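Local coordinates for arginase 1, mitochondrial (Arabidopsis thaliana, PDB 6VSU), which hydrolyses L-arginine to L-ornithine and urea, and agmatine to putrescine and urea, using two manganese ions per subunit in a homohexameric enzyme, at residues N13-I16 with D17-T21; M115-I118 with S119-K123. All coordinates share one frame; numbering follows the deposited sequence.

Interactions 1 and 2 are the same local device used on two packed helices: in 13-21 and again in 115-123, a serine hydroxyl folds back onto the carbonyl oxygen four residues earlier. The centres of the two contacts are about 12 Å apart, and the two helices meet directly. Ile16 CG2 packs against Val117 CG2 at 3.6 Å, while Leu20 CD2 comes within 3.3 Å of Ser121 OG, so the apolar ridge of interaction 1 rests on the serine turn of interaction 2. Interaction 1 is remote from the metal and ornithine sites. Interaction 2 is nearer to the catalytic centre, the side chain of Met115 being about 12 Å from a bound manganese ion.

Interaction 1 of 2, residues N13-I16 with D17-T21; sequences NRVI and DASLT
Val15 O is gripped twice by Ser19, once through the backbone and once through the hydroxyl. Ser19 OG donates to Val15 O at 2.7 Å, 37° out of the carbonyl plane, and Ser19 N reaches it from the opposite face at 2.9 Å. The hydroxyl reaches back because OG sits beside its own backbone N, anti to the carbonyl carbon (chi1 -61°), which turns it toward the preceding turn and satisfies this buried polar group locally. Around this point runs the regular i to i+4 ladder of the long N-terminal helix 7-37, in which Asp17 N bonds to Asn13 O, Ala18 N to Arg14 O and Leu20 N to Ile16 O. On the inward side Ile16 and Leu20 form an i/i+4 apolar ridge, CG2 of Ile16 lying 4.2 Å from CD1 of Leu20, and this ridge faces helix 111-126. Asp17 lies on an exposed part of the helix. Asn13 O lies over the flat face of the Asp17 carboxylate, 3.1 Å from Asp17 CG and about equally far from OD1 and OD2; the oxygens are acceptors like it and do not bond to it. Asn13 OD1, in the side chain, accepts a hydrogen bond from Arg113 of helix 111-126, and Arg14 makes a salt bridge to Glu25 of a second subunit. Leu22 of that second subunit packs on Ala18 and Ser19.

Interaction 2 of 2, residues M115-I118 with S119-K123; sequences MNVI and SESVK
This is a contact between successive turns of one helix, 111-126, part of the helical layer beside the parallel sheet of the arginase alpha/beta fold. Four backbone bonds of i to i+4 spacing tie the turns together: Ser119 N to Met115 O, Glu120 N to Asn116 O, Ser121 N to Val117 O and Val122 N to Ile118 O, the last nearly straight with an N-H...O angle of 167°. Ser121 adds a fifth bond. Ser121 OG donates to Val117 O at 3.1 Å, standing 40° out of the carbonyl plane, while Ser121 N reaches Val117 O at 2.9 Å. The carbonyl therefore serves two donors of a single residue, and the hydroxyl of buried Ser121 finds an acceptor within its own helix. Val117 CG1 lies 4.2 Å from Ser121 OG and lines the turn beside it. Two neighbouring carbonyls are bordered by carbon. Val122 CG2, placed beside its own backbone N, lies 3.4 Å from Ile118 O. Glu120 CG comes within 3.3 Å of Asn116 O, after which the bend at chi2 (-66°) carries the carboxylate away from the preceding turn. The hydroxyl of Ser119 has a different role, for it hydrogen-bonds to Pro145 O and to Arg148. Helix 111-126 packs between helix 143-154, strand 43-48 and helix 7-37: Ile118 and Val122 pack on Pro145 and Ala149 of helix 143-154, Lys123 pairs with Glu152 there, Ser121 and Val122 touch Leu47 of strand 43-48, and Val117 and Ser121 face helix 7-37.

Interaction 1 of 2, residues N13-I16 with D17-T21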
ATOM      1  N   ASN E  13      -2.943  34.254 -26.280  1.00 31.47           N
ATOM      2  CA  ASN E  13      -3.296  35.457 -25.491  1.00 31.58           C
ATOM      3  C   ASN E  13      -4.797  35.399 -25.213  1.00 30.02           C
ATOM      4  O   ASN E  13      -5.178  35.861 -24.133  1.00 29.91           O
ATOM      5  CB  ASN E  13      -2.822  36.755 -26.155  1.00 34.29           C
ATOM      6  CG  ASN E  13      -1.322  37.002 -25.997  1.00 36.76           C
ATOM      7  OD1 ASN E  13      -0.593  36.251 -25.321  1.00 36.15           O
ATOM      8  ND2 ASN E  13      -0.851  38.078 -26.605  1.00 39.68           N
ATOM      9  N   ARG E  14      -5.583  34.822 -26.120  1.00 29.26           N
ATOM     10  CA  ARG E  14      -7.037  34.644 -25.879  1.00 28.67           C
ATOM     11  C   ARG E  14      -7.235  33.665 -24.708  1.00 26.79           C
ATOM     12  O   ARG E  14      -8.056  33.956 -23.837  1.00 25.83           O
ATOM     13  CB  ARG E  14      -7.749  34.234 -27.172  1.00 29.82           C
ATOM     14  CG  ARG E  14      -7.755  35.309 -28.253  1.00 32.30           C
ATOM     15  CD  ARG E  14      -8.566  34.970 -29.490  1.00 34.32           C
ATOM     16  NE  ARG E  14      -9.975  34.980 -29.150  1.00 35.20           N
ATOM     17  CZ  ARG E  14     -10.794  36.003 -29.338  1.00 37.64           C
ATOM     18  NH1 ARG E  14     -10.361  37.106 -29.916  1.00 40.02           N
ATOM     19  NH2 ARG E  14     -12.054  35.910 -28.965  1.00 38.50           N
ATOM     20  N   VAL E  15      -6.460  32.577 -24.656  1.00 26.79           N
ATOM     21  CA  VAL E  15      -6.583  31.597 -23.538  1.00 26.50           C
ATOM     22  C   VAL E  15      -6.097  32.246 -22.216  1.00 26.62           C
ATOM     23  O   VAL E  15      -6.767  32.069 -21.155  1.00 25.94           O
ATOM     24  CB  VAL E  15      -5.836  30.311 -23.897  1.00 27.16           C
ATOM     25  CG1 VAL E  15      -5.776  29.355 -22.733  1.00 27.40           C
ATOM     26  CG2 VAL E  15      -6.457  29.639 -25.101  1.00 28.34           C
ATOM     27  N   ILE E  16      -4.994  32.988 -22.270  1.00 27.44           N
ATOM     28  CA  ILE E  16      -4.449  33.654 -21.082  1.00 27.99           C
ATOM     29  C   ILE E  16      -5.486  34.648 -20.570  1.00 27.70           C
ATOM     30  O   ILE E  16      -5.710  34.682 -19.347  1.00 26.05           O
ATOM     31  CB  ILE E  16      -3.109  34.325 -21.406  1.00 30.20           C
ATOM     32  CG1 ILE E  16      -2.008  33.286 -21.617  1.00 31.62           C
ATOM     33  CG2 ILE E  16      -2.734  35.328 -20.305  1.00 30.91           C
ATOM     34  CD1 ILE E  16      -0.721  33.887 -22.121  1.00 34.39           C
ATOM     35  N   ASP E  17      -6.063  35.451 -21.456  1.00 29.04           N
ATOM     36  CA  ASP E  17      -6.977  36.525 -21.014  1.00 29.92           C
ATOM     37  C   ASP E  17      -8.224  35.861 -20.424  1.00 28.79           C
ATOM     38  O   ASP E  17      -8.742  36.361 -19.381  1.00 28.52           O
ATOM     39  CB  ASP E  17      -7.228  37.555 -22.115  1.00 33.40           C
ATOM     40  CG  ASP E  17      -6.022  38.420 -22.517  1.00 37.14           C
ATOM     41  OD1 ASP E  17      -4.958  38.416 -21.794  1.00 37.89           O
ATOM     42  OD2 ASP E  17      -6.147  39.158 -23.557  1.00 43.10           O
ATOM     43  N   ALA E  18      -8.713  34.785 -21.035  1.00 27.88           N
ATOM     44  CA  ALA E  18      -9.929  34.102 -20.563  1.00 27.95           C
ATOM     45  C   ALA E  18      -9.640  33.526 -19.186  1.00 26.93           C
ATOM     46  O   ALA E  18     -10.517  33.588 -18.355  1.00 26.78           O
ATOM     47  CB  ALA E  18     -10.358  33.014 -21.493  1.00 28.79           C
ATOM     48  N   SER E  19      -8.418  33.038 -18.970  1.00 26.03           N
ATOM     49  CA  SER E  19      -7.990  32.428 -17.694  1.00 25.24           C
ATOM     50  C   SER E  19      -7.967  33.486 -16.586  1.00 24.66           C
ATOM     51  O   SER E  19      -8.409  33.165 -15.450  1.00 23.87           O
ATOM     52  CB  SER E  19      -6.652  31.773 -17.828  1.00 25.44           C
ATOM     53  OG  SER E  19      -6.685  30.717 -18.794  1.00 25.94           O
ATOM     54  N   LEU E  20      -7.404  34.655 -16.866  1.00 24.39           N
ATOM     55  CA  LEU E  20      -7.297  35.728 -15.864  1.00 24.85           C
ATOM     56  C   LEU E  20      -8.694  36.286 -15.600  1.00 24.66           C
ATOM     57  O   LEU E  20      -9.016  36.544 -14.455  1.00 23.85           O
ATOM     58  CB  LEU E  20      -6.336  36.820 -16.330  1.00 26.42           C
ATOM     59  CG  LEU E  20      -4.874  36.393 -16.310  1.00 28.02           C
ATOM     60  CD1 LEU E  20      -4.021  37.498 -16.932  1.00 30.43           C
ATOM     61  CD2 LEU E  20      -4.370  36.052 -14.901  1.00 27.87           C
ATOM     62  N   THR E  21      -9.523  36.409 -16.617  1.00 25.73           N
ATOM     63  CA  THR E  21     -10.909  36.907 -16.444  1.00 26.94           C
ATOM     64  C   THR E  21     -11.626  35.981 -15.465  1.00 26.92           C
ATOM     65  O   THR E  21     -12.283  36.471 -14.585  1.00 28.38           O
ATOM     66  CB  THR E  21     -11.626  37.035 -17.790  1.00 27.74           C
ATOM     67  OG1 THR E  21     -10.931  38.079 -18.466  1.00 29.26           O
ATOM     68  CG2 THR E  21     -13.071  37.409 -17.649  1.00 28.88           C
TER

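Interaction 2 of 2, residues M115-I118 with S119-K123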
ATOM      1  N   MET E 115       4.664  32.180 -16.015  1.00 23.48           N
ATOM      2  CA  MET E 115       4.917  32.701 -14.655  1.00 22.61           C
ATOM      3  C   MET E 115       4.275  34.093 -14.526  1.00 23.04           C
ATOM      4  O   MET E 115       3.817  34.444 -13.414  1.00 22.23           O
ATOM      5  CB  MET E 115       6.414  32.735 -14.339  1.00 23.21           C
ATOM      6  CG  MET E 115       7.062  31.343 -14.313  1.00 23.33           C
ATOM      7  SD  MET E 115       6.140  30.070 -13.396  1.00 22.99           S
ATOM      8  CE  MET E 115       7.434  29.328 -12.402  1.00 22.75           C
ATOM      9  N   ASN E 116       4.259  34.882 -15.581  1.00 24.42           N
ATOM     10  CA  ASN E 116       3.577  36.207 -15.582  1.00 26.48           C
ATOM     11  C   ASN E 116       2.071  36.019 -15.306  1.00 25.71           C
ATOM     12  O   ASN E 116       1.480  36.842 -14.641  1.00 25.43           O
ATOM     13  CB  ASN E 116       3.778  36.941 -16.906  1.00 28.85           C
ATOM     14  CG  ASN E 116       5.206  37.406 -17.139  1.00 31.33           C
ATOM     15  OD1 ASN E 116       6.075  37.358 -16.240  1.00 31.49           O
ATOM     16  ND2 ASN E 116       5.470  37.809 -18.386  1.00 33.72           N
ATOM     17  N   VAL E 117       1.465  34.951 -15.799  1.00 25.43           N
ATOM     18  CA  VAL E 117       0.032  34.663 -15.516  1.00 25.11           C
ATOM     19  C   VAL E 117      -0.123  34.394 -14.033  1.00 22.73           C
ATOM     20  O   VAL E 117      -1.056  34.900 -13.406  1.00 22.70           O
ATOM     21  CB  VAL E 117      -0.516  33.502 -16.364  1.00 25.86           C
ATOM     22  CG1 VAL E 117      -1.914  33.154 -15.936  1.00 25.41           C
ATOM     23  CG2 VAL E 117      -0.483  33.875 -17.842  1.00 27.98           C
ATOM     24  N   ILE E 118       0.741  33.591 -13.481  1.00 21.78           N
ATOM     25  CA  ILE E 118       0.688  33.328 -12.023  1.00 21.01           C
ATOM     26  C   ILE E 118       0.809  34.631 -11.230  1.00 20.97           C
ATOM     27  O   ILE E 118       0.024  34.804 -10.314  1.00 21.17           O
ATOM     28  CB  ILE E 118       1.742  32.286 -11.628  1.00 20.50           C
ATOM     29  CG1 ILE E 118       1.360  30.946 -12.256  1.00 20.83           C
ATOM     30  CG2 ILE E 118       1.843  32.138 -10.137  1.00 19.23           C
ATOM     31  CD1 ILE E 118       2.541  29.987 -12.356  1.00 21.07           C
ATOM     32  N   SER E 119       1.722  35.529 -11.590  1.00 21.72           N
ATOM     33  CA  SER E 119       1.878  36.853 -10.935  1.00 21.74           C
ATOM     34  C   SER E 119       0.571  37.640 -11.067  1.00 22.19           C
ATOM     35  O   SER E 119       0.076  38.150 -10.067  1.00 22.15           O
ATOM     36  CB  SER E 119       3.087  37.615 -11.503  1.00 21.85           C
ATOM     37  OG  SER E 119       4.318  36.975 -11.147  1.00 21.17           O
ATOM     38  N   GLU E 120      -0.023  37.697 -12.238  1.00 23.64           N
ATOM     39  CA  GLU E 120      -1.221  38.539 -12.443  1.00 25.35           C
ATOM     40  C   GLU E 120      -2.370  37.948 -11.654  1.00 23.98           C
ATOM     41  O   GLU E 120      -3.154  38.719 -11.112  1.00 23.81           O
ATOM     42  CB  GLU E 120      -1.548  38.663 -13.923  1.00 28.60           C
ATOM     43  CG  GLU E 120      -0.487  39.437 -14.664  1.00 31.82           C
ATOM     44  CD  GLU E 120      -0.455  40.887 -14.210  1.00 36.01           C
ATOM     45  OE1 GLU E 120      -1.568  41.403 -13.812  1.00 38.13           O
ATOM     46  OE2 GLU E 120       0.685  41.501 -14.181  1.00 39.52           O
ATOM     47  N   SER E 121      -2.417  36.619 -11.532  1.00 23.12           N
ATOM     48  CA  SER E 121      -3.489  35.922 -10.776  1.00 22.69           C
ATOM     49  C   SER E 121      -3.398  36.329  -9.310  1.00 21.56           C
ATOM     50  O   SER E 121      -4.439  36.662  -8.712  1.00 21.84           O
ATOM     51  CB  SER E 121      -3.424  34.418 -10.952  1.00 22.14           C
ATOM     52  OG  SER E 121      -3.799  34.111 -12.285  1.00 22.84           O
ATOM     53  N   VAL E 122      -2.201  36.300  -8.751  1.00 20.79           N
ATOM     54  CA  VAL E 122      -1.994  36.768  -7.356  1.00 20.75           C
ATOM     55  C   VAL E 122      -2.454  38.235  -7.217  1.00 21.81           C
ATOM     56  O   VAL E 122      -3.115  38.548  -6.246  1.00 21.16           O
ATOM     57  CB  VAL E 122      -0.528  36.604  -6.932  1.00 19.86           C
ATOM     58  CG1 VAL E 122      -0.327  37.229  -5.543  1.00 19.84           C
ATOM     59  CG2 VAL E 122      -0.145  35.135  -6.924  1.00 19.19           C
ATOM     60  N   LYS E 123      -2.156  39.108  -8.172  1.00 23.01           N
ATOM     61  CA  LYS E 123      -2.526  40.536  -8.003  1.00 25.31           C
ATOM     62  C   LYS E 123      -4.055  40.665  -7.993  1.00 25.85           C
ATOM     63  O   LYS E 123      -4.563  41.507  -7.266  1.00 25.47           O
ATOM     64  CB  LYS E 123      -1.900  41.347  -9.131  1.00 27.15           C
ATOM     65  CG  LYS E 123      -0.385  41.333  -9.054  1.00 28.15           C
ATOM     66  CD  LYS E 123       0.251  42.497  -9.784  1.00 30.18           C
ATOM     67  CE  LYS E 123       1.741  42.279  -9.860  1.00 30.71           C
ATOM     68  NZ  LYS E 123       2.450  43.416 -10.503  1.00 32.82           N
TER